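Local structure of beta-L-arabinobiosidase (Bacteroides thetaiotaomicron, 5MQR) at residues 209-212 and 213-216; 670-673 and 674-678; 980-983 and 984-988. The protein is a multidomain glycosidase of a gut bacterium that probably hydrolyses arabinose-containing linkages in complex plant pectin. All blocks are in the same frame, centred on the assembly; numbering follows the deposited sequence.

Interaction 1 (209-212 and 213-216); sequences GFNE and KNTD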
ATOM      1  N   GLY A 209      20.314 -26.315 -45.844  1.00 39.88           N
ATOM      2  CA  GLY A 209      21.639 -26.685 -46.305  1.00 40.60           C
ATOM      3  C   GLY A 209      22.446 -27.441 -45.276  1.00 40.36           C
ATOM      4  O   GLY A 209      23.402 -28.114 -45.643  1.00 40.39           O
ATOM      5  N   PHE A 210      22.073 -27.338 -43.997  1.00 39.79           N
ATOM      6  CA  PHE A 210      22.675 -28.163 -42.948  1.00 39.96           C
ATOM      7  C   PHE A 210      21.806 -29.369 -42.578  1.00 40.34           C
ATOM      8  O   PHE A 210      20.588 -29.322 -42.639  1.00 39.85           O
ATOM      9  CB  PHE A 210      23.007 -27.317 -41.724  1.00 39.04           C
ATOM     10  CG  PHE A 210      24.077 -26.303 -41.993  1.00 39.00           C
ATOM     11  CD1 PHE A 210      23.753 -25.035 -42.460  1.00 38.63           C
ATOM     12  CD2 PHE A 210      25.409 -26.633 -41.833  1.00 39.23           C
ATOM     13  CE1 PHE A 210      24.745 -24.107 -42.721  1.00 38.51           C
ATOM     14  CE2 PHE A 210      26.406 -25.708 -42.101  1.00 39.11           C
ATOM     15  CZ  PHE A 210      26.075 -24.444 -42.543  1.00 38.45           C
ATOM     16  N   ASN A 211      22.473 -30.452 -42.204  1.00 41.28           N
ATOM     17  CA  ASN A 211      21.815 -31.711 -41.891  1.00 42.52           C
ATOM     18  C   ASN A 211      22.765 -32.575 -41.061  1.00 43.76           C
ATOM     19  O   ASN A 211      23.874 -32.128 -40.720  1.00 43.41           O
ATOM     20  CB  ASN A 211      21.398 -32.399 -43.192  1.00 43.25           C
ATOM     21  CG  ASN A 211      22.535 -32.502 -44.179  1.00 43.52           C
ATOM     22  OD1 ASN A 211      23.532 -33.166 -43.920  1.00 43.66           O
ATOM     23  ND2 ASN A 211      22.400 -31.827 -45.309  1.00 43.87           N
ATOM     24  N   GLU A 212      22.335 -33.798 -40.739  1.00 45.71           N
ATOM     25  CA  GLU A 212      23.136 -34.742 -39.949  1.00 46.96           C
ATOM     26  C   GLU A 212      24.525 -34.995 -40.539  1.00 47.40           C
ATOM     27  O   GLU A 212      25.497 -35.136 -39.799  1.00 46.94           O
ATOM     28  CB  GLU A 212      22.417 -36.092 -39.804  1.00 49.16           C
ATOM     29  CG  GLU A 212      21.046 -36.044 -39.148  1.00 49.76           C
ATOM     30  CD  GLU A 212      20.742 -37.304 -38.352  1.00 51.56           C
ATOM     31  OE1 GLU A 212      21.355 -37.501 -37.263  1.00 53.38           O
ATOM     32  OE2 GLU A 212      19.890 -38.088 -38.804  1.00 52.37           O
ATOM     33  N   LYS A 213      24.618 -35.042 -41.868  1.00 48.14           N
ATOM     34  CA  LYS A 213      25.869 -35.400 -42.536  1.00 48.75           C
ATOM     35  C   LYS A 213      26.944 -34.317 -42.587  1.00 46.77           C
ATOM     36  O   LYS A 213      28.087 -34.654 -42.853  1.00 45.90           O
ATOM     37  CB  LYS A 213      25.577 -35.943 -43.936  1.00 51.19           C
ATOM     38  CG  LYS A 213      24.757 -37.229 -43.870  1.00 53.55           C
ATOM     39  CD  LYS A 213      24.675 -37.945 -45.209  1.00 56.15           C
ATOM     40  CE  LYS A 213      24.460 -39.449 -45.044  1.00 57.68           C
ATOM     41  NZ  LYS A 213      24.926 -40.161 -46.271  1.00 59.10           N
ATOM     42  N   ASN A 214      26.592 -33.048 -42.323  1.00 44.64           N
ATOM     43  CA  ASN A 214      27.576 -31.941 -42.313  1.00 43.75           C
ATOM     44  C   ASN A 214      27.584 -31.061 -41.024  1.00 42.44           C
ATOM     45  O   ASN A 214      28.047 -29.917 -41.045  1.00 41.88           O
ATOM     46  CB  ASN A 214      27.398 -31.068 -43.570  1.00 43.24           C
ATOM     47  CG  ASN A 214      26.080 -30.302 -43.588  1.00 42.67           C
ATOM     48  OD1 ASN A 214      25.347 -30.233 -42.603  1.00 42.03           O
ATOM     49  ND2 ASN A 214      25.777 -29.720 -44.720  1.00 42.91           N
ATOM     50  N   THR A 215      27.061 -31.594 -39.927  1.00 41.98           N
ATOM     51  CA  THR A 215      27.103 -30.936 -38.629  1.00 41.01           C
ATOM     52  C   THR A 215      27.833 -31.813 -37.612  1.00 41.10           C
ATOM     53  O   THR A 215      27.973 -33.026 -37.800  1.00 40.91           O
ATOM     54  CB  THR A 215      25.694 -30.599 -38.124  1.00 40.86           C
ATOM     55  OG1 THR A 215      24.851 -31.754 -38.206  1.00 41.91           O
ATOM     56  CG2 THR A 215      25.090 -29.480 -38.949  1.00 40.71           C
ATOM     57  N   ASP A 216      28.288 -31.179 -36.531  1.00 40.64           N
ATOM     58  CA  ASP A 216      29.248 -31.774 -35.595  1.00 40.87           C
ATOM     59  C   ASP A 216      28.650 -32.276 -34.282  1.00 40.37           C
ATOM     60  O   ASP A 216      29.386 -32.653 -33.384  1.00 40.57           O
ATOM     61  CB  ASP A 216      30.355 -30.756 -35.304  1.00 41.11           C
ATOM     62  CG  ASP A 216      31.133 -30.365 -36.550  1.00 42.12           C
ATOM     63  OD1 ASP A 216      31.323 -31.227 -37.427  1.00 44.49           O
ATOM     64  OD2 ASP A 216      31.568 -29.201 -36.653  1.00 42.45           O
TER
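The amide of N214 overlaps that of N211, the two planes lying nearly flat on one another at 8°, with N211 OD1 3.7 Å from N214 OD1. CG of N214 sits between its own backbone N and carbonyl carbon (chi1 67°), which folds the amide back along the preceding chain and lets both its ends grip backbone. N214 ND2 donates to G209 O at 3.0 Å, almost straight (160°), in the carbonyl plane and on a lone pair. N214 OD1 accepts N211 N at 2.9 Å, the donor tilted from the carbonyl plane. The carbonyl of N211 is gripped twice, from opposite faces: T215 OG1 reaches N211 O at 2.7 Å and N214 N reaches N211 O at 3.3 Å, the latter closing a type I beta turn over E212 and K213. With a leucine in place of N214, G209 O and N211 N would probably both lose these partners, leaving the turn freer to shift. This surface turn belongs to the loop between strand 202-206 and helix 226-236 of the N-terminal beta-propeller region; F210 packs on P129 and I185, while T215 rests on F203 and Y206 of strand 202-206, an edge strand of its four-stranded antiparallel sheet.

Interaction 2 (670-673 and 674-678); sequences EMYY and YRWWS
Y672 carries its CG anti to the backbone N (chi1 -177°) and W676, one helical turn later, carries its CG beside the backbone N (chi1 -75°), and from these positions the two rings converge. They form an edge-to-face pair: the pyrrole edge of W676 points at one face of Y672, with planes at 81° and the centroid of the Y672 ring 4.7 Å from that of the W676 five-membered ring. W676 CD1 comes within 3.6 Å of Y672 CE2. Behind this pair, Y672 CD2 lies 3.7 Å above the plane of Y673, over the centre of its ring. M671, present as selenomethionine, bends twice along its chain and runs alongside Y674; its SE lies 3.8 Å from Y674 CD2, an oblique Met-aromatic contact. Backbone bonds of helix 666-680 set this spacing, such as R675 N to M671 O at 3.0 Å. Y672 OH and Y673 OH end on the carbonyls of P659 and F661, and R675 donates to Q986 OE1, Y982 OH and S1019 OG. The ring pair and M671 thus pack successive turns of a helix already held by its backbone bonds; the charge of R675, met by these neutral oxygens, would probably polarise them.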
ATOM      1  N   GLU A 670     -16.993  12.795   0.793  1.00 20.77           N
ATOM      2  CA  GLU A 670     -17.279  14.194   1.077  1.00 21.41           C
ATOM      3  C   GLU A 670     -17.958  14.356   2.433  1.00 20.46           C
ATOM      4  O   GLU A 670     -17.637  15.283   3.155  1.00 19.64           O
ATOM      5  CB  GLU A 670     -18.165  14.805  -0.011  1.00 22.82           C
ATOM      6  CG  GLU A 670     -18.511  16.265   0.222  1.00 24.28           C
ATOM      7  CD  GLU A 670     -19.326  16.857  -0.909  1.00 25.79           C
ATOM      8  OE1 GLU A 670     -20.429  16.357  -1.215  1.00 27.32           O
ATOM      9  OE2 GLU A 670     -18.867  17.847  -1.485  1.00 28.23           O
HETATM   10  N   MSE A 671     -18.879  13.455   2.760  1.00 20.14           N
HETATM   11  CA  MSE A 671     -19.642  13.545   4.026  1.00 20.38           C
HETATM   12  C   MSE A 671     -18.757  13.255   5.197  1.00 19.99           C
HETATM   13  O   MSE A 671     -18.936  13.828   6.256  1.00 19.99           O
HETATM   14  CB  MSE A 671     -20.844  12.603   4.038  1.00 20.97           C
HETATM   15  CG  MSE A 671     -21.869  12.920   5.120  1.00 22.32           C
HETATM   16 SE   MSE A 671     -22.555  14.784   4.955  1.00 24.09          SE
HETATM   17  CE  MSE A 671     -23.091  14.719   3.060  1.00 23.30           C
ATOM     18  N   TYR A 672     -17.794  12.348   5.015  1.00 19.89           N
ATOM     19  CA  TYR A 672     -16.803  12.064   6.017  1.00 19.41           C
ATOM     20  C   TYR A 672     -16.121  13.350   6.441  1.00 19.45           C
ATOM     21  O   TYR A 672     -16.081  13.696   7.613  1.00 19.22           O
ATOM     22  CB  TYR A 672     -15.767  11.055   5.494  1.00 19.58           C
ATOM     23  CG  TYR A 672     -14.772  10.698   6.546  1.00 19.63           C
ATOM     24  CD1 TYR A 672     -15.029   9.694   7.460  1.00 19.68           C
ATOM     25  CD2 TYR A 672     -13.575  11.405   6.661  1.00 19.72           C
ATOM     26  CE1 TYR A 672     -14.113   9.390   8.451  1.00 19.76           C
ATOM     27  CE2 TYR A 672     -12.656  11.103   7.652  1.00 19.53           C
ATOM     28  CZ  TYR A 672     -12.931  10.095   8.543  1.00 19.50           C
ATOM     29  OH  TYR A 672     -12.034   9.829   9.556  1.00 19.77           O
ATOM     30  N   TYR A 673     -15.596  14.070   5.466  1.00 19.25           N
ATOM     31  CA  TYR A 673     -14.864  15.292   5.764  1.00 19.25           C
ATOM     32  C   TYR A 673     -15.795  16.395   6.229  1.00 19.36           C
ATOM     33  O   TYR A 673     -15.452  17.108   7.182  1.00 19.12           O
ATOM     34  CB  TYR A 673     -13.952  15.707   4.579  1.00 19.22           C
ATOM     35  CG  TYR A 673     -12.832  14.713   4.445  1.00 19.11           C
ATOM     36  CD1 TYR A 673     -11.742  14.740   5.315  1.00 19.44           C
ATOM     37  CD2 TYR A 673     -12.915  13.661   3.525  1.00 19.14           C
ATOM     38  CE1 TYR A 673     -10.736  13.772   5.226  1.00 19.49           C
ATOM     39  CE2 TYR A 673     -11.930  12.695   3.434  1.00 19.00           C
ATOM     40  CZ  TYR A 673     -10.849  12.749   4.280  1.00 19.13           C
ATOM     41  OH  TYR A 673      -9.895  11.780   4.179  1.00 19.66           O
ATOM     42  N   TYR A 674     -16.981  16.506   5.624  1.00 19.13           N
ATOM     43  CA  TYR A 674     -17.906  17.543   6.036  1.00 19.72           C
ATOM     44  C   TYR A 674     -18.290  17.448   7.526  1.00 19.73           C
ATOM     45  O   TYR A 674     -18.335  18.448   8.218  1.00 19.27           O
ATOM     46  CB  TYR A 674     -19.179  17.538   5.178  1.00 20.18           C
ATOM     47  CG  TYR A 674     -20.243  18.503   5.683  1.00 20.06           C
ATOM     48  CD1 TYR A 674     -20.115  19.866   5.481  1.00 20.30           C
ATOM     49  CD2 TYR A 674     -21.329  18.050   6.404  1.00 20.69           C
ATOM     50  CE1 TYR A 674     -21.054  20.757   5.959  1.00 20.93           C
ATOM     51  CE2 TYR A 674     -22.296  18.937   6.893  1.00 21.22           C
ATOM     52  CZ  TYR A 674     -22.147  20.285   6.669  1.00 21.25           C
ATOM     53  OH  TYR A 674     -23.094  21.162   7.127  1.00 22.17           O
ATOM     54  N   ARG A 675     -18.566  16.251   8.000  1.00 20.04           N
ATOM     55  CA  ARG A 675     -19.082  16.089   9.361  1.00 20.56           C
ATOM     56  C   ARG A 675     -17.994  16.370  10.382  1.00 20.82           C
ATOM     57  O   ARG A 675     -18.299  16.871  11.463  1.00 20.95           O
ATOM     58  CB  ARG A 675     -19.696  14.708   9.566  1.00 20.12           C
ATOM     59  CG  ARG A 675     -21.068  14.561   8.881  1.00 20.26           C
ATOM     60  CD  ARG A 675     -22.140  15.462   9.491  1.00 20.15           C
ATOM     61  NE  ARG A 675     -22.329  15.155  10.889  1.00 20.35           N
ATOM     62  CZ  ARG A 675     -23.326  14.431  11.406  1.00 20.81           C
ATOM     63  NH1 ARG A 675     -24.324  13.941  10.655  1.00 20.62           N
ATOM     64  NH2 ARG A 675     -23.324  14.202  12.716  1.00 20.65           N
ATOM     65  N   TRP A 676     -16.731  16.098  10.030  1.00 20.54           N
ATOM     66  CA  TRP A 676     -15.649  16.541  10.906  1.00 21.00           C
ATOM     67  C   TRP A 676     -15.544  18.077  10.933  1.00 20.96           C
ATOM     68  O   TRP A 676     -15.380  18.650  11.993  1.00 20.92           O
ATOM     69  CB  TRP A 676     -14.303  15.944  10.530  1.00 21.03           C
ATOM     70  CG  TRP A 676     -14.115  14.533  10.896  1.00 21.60           C
ATOM     71  CD1 TRP A 676     -13.712  13.535  10.060  1.00 21.91           C
ATOM     72  CD2 TRP A 676     -14.269  13.937  12.186  1.00 22.00           C
ATOM     73  NE1 TRP A 676     -13.614  12.351  10.744  1.00 22.31           N
ATOM     74  CE2 TRP A 676     -13.959  12.560  12.047  1.00 22.24           C
ATOM     75  CE3 TRP A 676     -14.675  14.414  13.430  1.00 22.36           C
ATOM     76  CZ2 TRP A 676     -14.028  11.657  13.104  1.00 22.32           C
ATOM     77  CZ3 TRP A 676     -14.733  13.525  14.491  1.00 22.80           C
ATOM     78  CH2 TRP A 676     -14.412  12.157  14.323  1.00 22.62           C
ATOM     79  N   TRP A 677     -15.631  18.703   9.757  1.00 20.79           N
ATOM     80  CA  TRP A 677     -15.545  20.147   9.606  1.00 21.21           C
ATOM     81  C   TRP A 677     -16.690  20.846  10.342  1.00 21.63           C
ATOM     82  O   TRP A 677     -16.535  21.931  10.904  1.00 21.50           O
ATOM     83  CB  TRP A 677     -15.580  20.479   8.101  1.00 21.00           C
ATOM     84  CG  TRP A 677     -15.572  21.934   7.723  1.00 21.11           C
ATOM     85  CD1 TRP A 677     -14.482  22.732   7.537  1.00 21.40           C
ATOM     86  CD2 TRP A 677     -16.701  22.728   7.413  1.00 21.24           C
ATOM     87  NE1 TRP A 677     -14.868  23.986   7.148  1.00 21.64           N
ATOM     88  CE2 TRP A 677     -16.230  24.012   7.063  1.00 21.65           C
ATOM     89  CE3 TRP A 677     -18.074  22.492   7.414  1.00 21.33           C
ATOM     90  CZ2 TRP A 677     -17.086  25.056   6.722  1.00 21.80           C
ATOM     91  CZ3 TRP A 677     -18.924  23.526   7.066  1.00 21.72           C
ATOM     92  CH2 TRP A 677     -18.423  24.791   6.714  1.00 21.82           C
ATOM     93  N   SER A 678     -17.845  20.207  10.309  1.00 22.20           N
ATOM     94  CA  SER A 678     -19.003  20.691  10.994  1.00 22.93           C
ATOM     95  C   SER A 678     -18.863  20.558  12.507  1.00 22.68           C
ATOM     96  O   SER A 678     -19.025  21.534  13.221  1.00 22.27           O
ATOM     97  CB  SER A 678     -20.224  19.903  10.551  1.00 23.70           C
ATOM     98  OG  SER A 678     -21.327  20.651  10.975  1.00 25.59           O
TER

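Interaction 3 (980-983 and 984-988); sequences ELYV and ESQYH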
ATOM      1  N   GLU A 980     -26.040   4.969   3.038  1.00 21.51           N
ATOM      2  CA  GLU A 980     -26.085   5.738   1.801  1.00 21.43           C
ATOM      3  C   GLU A 980     -27.205   6.804   1.797  1.00 21.28           C
ATOM      4  O   GLU A 980     -26.997   7.955   1.384  1.00 20.76           O
ATOM      5  CB  GLU A 980     -26.241   4.795   0.600  1.00 22.06           C
ATOM      6  CG  GLU A 980     -26.164   5.490  -0.753  1.00 22.57           C
ATOM      7  CD  GLU A 980     -25.942   4.522  -1.910  1.00 23.40           C
ATOM      8  OE1 GLU A 980     -26.791   3.643  -2.090  1.00 24.16           O
ATOM      9  OE2 GLU A 980     -24.923   4.635  -2.637  1.00 23.18           O
ATOM     10  N   LEU A 981     -28.388   6.408   2.251  1.00 21.23           N
ATOM     11  CA  LEU A 981     -29.515   7.327   2.382  1.00 21.10           C
ATOM     12  C   LEU A 981     -29.238   8.424   3.433  1.00 20.87           C
ATOM     13  O   LEU A 981     -29.602   9.579   3.227  1.00 20.93           O
ATOM     14  CB  LEU A 981     -30.796   6.560   2.729  1.00 21.24           C
ATOM     15  CG  LEU A 981     -31.348   5.614   1.656  1.00 21.91           C
ATOM     16  CD1 LEU A 981     -32.621   4.863   2.110  1.00 22.44           C
ATOM     17  CD2 LEU A 981     -31.628   6.372   0.365  1.00 21.96           C
ATOM     18  N   TYR A 982     -28.587   8.074   4.540  1.00 20.57           N
ATOM     19  CA  TYR A 982     -28.181   9.072   5.521  1.00 20.39           C
ATOM     20  C   TYR A 982     -27.233  10.096   4.848  1.00 20.00           C
ATOM     21  O   TYR A 982     -27.378  11.320   5.008  1.00 19.66           O
ATOM     22  CB  TYR A 982     -27.518   8.388   6.717  1.00 20.50           C
ATOM     23  CG  TYR A 982     -27.199   9.258   7.924  1.00 20.66           C
ATOM     24  CD1 TYR A 982     -27.785  10.519   8.122  1.00 21.10           C
ATOM     25  CD2 TYR A 982     -26.332   8.798   8.894  1.00 20.79           C
ATOM     26  CE1 TYR A 982     -27.487  11.285   9.239  1.00 21.37           C
ATOM     27  CE2 TYR A 982     -26.037   9.550  10.019  1.00 21.30           C
ATOM     28  CZ  TYR A 982     -26.608  10.796  10.184  1.00 21.55           C
ATOM     29  OH  TYR A 982     -26.297  11.529  11.310  1.00 22.32           O
ATOM     30  N   VAL A 983     -26.323   9.589   4.036  1.00 19.49           N
ATOM     31  CA  VAL A 983     -25.448  10.463   3.230  1.00 19.81           C
ATOM     32  C   VAL A 983     -26.229  11.362   2.266  1.00 19.77           C
ATOM     33  O   VAL A 983     -26.090  12.572   2.311  1.00 20.19           O
ATOM     34  CB  VAL A 983     -24.355   9.653   2.475  1.00 19.75           C
ATOM     35  CG1 VAL A 983     -23.586  10.548   1.499  1.00 19.77           C
ATOM     36  CG2 VAL A 983     -23.372   9.021   3.464  1.00 19.49           C
ATOM     37  N   GLU A 984     -27.083  10.775   1.437  1.00 20.21           N
ATOM     38  CA  GLU A 984     -27.852  11.535   0.466  1.00 20.34           C
ATOM     39  C   GLU A 984     -28.775  12.552   1.121  1.00 20.40           C
ATOM     40  O   GLU A 984     -29.049  13.598   0.532  1.00 20.87           O
ATOM     41  CB  GLU A 984     -28.695  10.606  -0.415  1.00 21.15           C
ATOM     42  CG  GLU A 984     -27.863   9.792  -1.409  1.00 21.30           C
ATOM     43  CD  GLU A 984     -28.675   8.821  -2.252  1.00 21.77           C
ATOM     44  OE1 GLU A 984     -29.856   8.564  -1.938  1.00 21.40           O
ATOM     45  OE2 GLU A 984     -28.106   8.307  -3.241  1.00 22.62           O
ATOM     46  N   SER A 985     -29.266  12.243   2.313  1.00 19.68           N
ATOM     47  CA  SER A 985     -30.146  13.163   3.017  1.00 20.39           C
ATOM     48  C   SER A 985     -29.433  14.429   3.512  1.00 20.11           C
ATOM     49  O   SER A 985     -30.086  15.420   3.722  1.00 19.55           O
ATOM     50  CB  SER A 985     -30.843  12.482   4.214  1.00 20.43           C
ATOM     51  OG  SER A 985     -29.968  12.333   5.336  1.00 20.01           O
ATOM     52  N   GLN A 986     -28.108  14.376   3.679  1.00 20.21           N
ATOM     53  CA  GLN A 986     -27.335  15.466   4.269  1.00 20.22           C
ATOM     54  C   GLN A 986     -26.863  16.480   3.213  1.00 20.35           C
ATOM     55  O   GLN A 986     -25.685  16.806   3.116  1.00 19.36           O
ATOM     56  CB  GLN A 986     -26.176  14.917   5.102  1.00 20.26           C
ATOM     57  CG  GLN A 986     -26.641  14.273   6.411  1.00 20.64           C
ATOM     58  CD  GLN A 986     -25.513  13.552   7.139  1.00 20.95           C
ATOM     59  OE1 GLN A 986     -24.944  14.080   8.094  1.00 21.16           O
ATOM     60  NE2 GLN A 986     -25.184  12.337   6.691  1.00 21.05           N
ATOM     61  N   TYR A 987     -27.823  16.976   2.430  1.00 20.35           N
ATOM     62  CA  TYR A 987     -27.598  17.994   1.430  1.00 20.53           C
ATOM     63  C   TYR A 987     -28.788  18.933   1.456  1.00 20.93           C
ATOM     64  O   TYR A 987     -29.911  18.525   1.815  1.00 21.25           O
ATOM     65  CB  TYR A 987     -27.422  17.391   0.034  1.00 20.51           C
ATOM     66  CG  TYR A 987     -26.114  16.673  -0.126  1.00 20.39           C
ATOM     67  CD1 TYR A 987     -25.990  15.332   0.212  1.00 20.22           C
ATOM     68  CD2 TYR A 987     -24.998  17.336  -0.617  1.00 20.41           C
ATOM     69  CE1 TYR A 987     -24.779  14.672   0.090  1.00 20.24           C
ATOM     70  CE2 TYR A 987     -23.772  16.679  -0.753  1.00 20.30           C
ATOM     71  CZ  TYR A 987     -23.674  15.342  -0.397  1.00 20.40           C
ATOM     72  OH  TYR A 987     -22.475  14.671  -0.540  1.00 20.95           O
ATOM     73  N   HIS A 988     -28.511  20.182   1.115  1.00 21.04           N
ATOM     74  CA  HIS A 988     -29.484  21.262   1.140  1.00 22.27           C
ATOM     75  C   HIS A 988     -28.966  22.289   0.140  1.00 21.80           C
ATOM     76  O   HIS A 988     -27.813  22.695   0.225  1.00 21.19           O
ATOM     77  CB  HIS A 988     -29.565  21.847   2.561  1.00 22.80           C
ATOM     78  CG  HIS A 988     -30.552  22.953   2.722  1.00 24.21           C
ATOM     79  ND1 HIS A 988     -31.912  22.732   2.785  1.00 25.58           N
ATOM     80  CD2 HIS A 988     -30.383  24.290   2.876  1.00 24.98           C
ATOM     81  CE1 HIS A 988     -32.538  23.887   2.956  1.00 25.64           C
ATOM     82  NE2 HIS A 988     -31.630  24.845   3.032  1.00 25.40           N
TER
HETATM   83  O   HOH W   1     -25.445   7.465  -3.466  1.00 21.68           O
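The side-chain amide of Q986 lies flat over one face of the Y982 ring, planes 10° apart, with NE2 3.4 Å above the ring plane and displaced toward the rim. From there Q986 NE2 donates to Y982 O at 2.9 Å, arriving well above the carbonyl plane. S985 OG, placed near the edge of the same ring, donates to Y982 O at 2.8 Å from the opposite face of the carbonyl. Two side chains therefore grip this carbonyl, to which the backbone, through Q986 N, adds just a weak bond. V983 O instead accepts Q986 N at 3.0 Å and meets the ring edge of Y987, where CE1 is 3.3 Å from V983 O. Further back, one water donates to E980 OE2 at 3.0 Å and to E984 OE2 at 2.8 Å, bridging two carboxylates whose like charges it probably softens; E980 is also paired with R977 and bonded by Q665. In the second shell, the far ends of Q986 and Y982 are tied to R675 of helix 666-680, which probably fixes the rotation of the amide with NE2 toward Y982; Y982 OH also reaches T1020 O. These bonds mark the C-terminal end of helix 972-985, where the chain leaves through an inverse gamma turn centred on Q986 and enters the small antiparallel pair 987-988 and 991-992 of the MGH1-like glycoside hydrolase domain.

Interactions 2 and 3 are buried neighbours, their centres about 12 Å apart, whereas interaction 1 sits at the surface across the centre of the chain, its centre about 80 and 81 Å from theirs. The two buried contacts join helix 666-680 to the end of helix 972-985: the carboxylate of E670 meets the hydroxyl of Y987, and CE of M671 packs on Y987 and on the backbone of Q986. Their chemistry differs with place. Mid-helix, 670-678 packs rings and the M671 side chain along a backbone-bonded helix; at a helix end, 980-988 spends amide and hydroxyl groups on carbonyls. The loop 209-216 does likewise without a helix, its asparagines and threonine bonding the backbone of a turn.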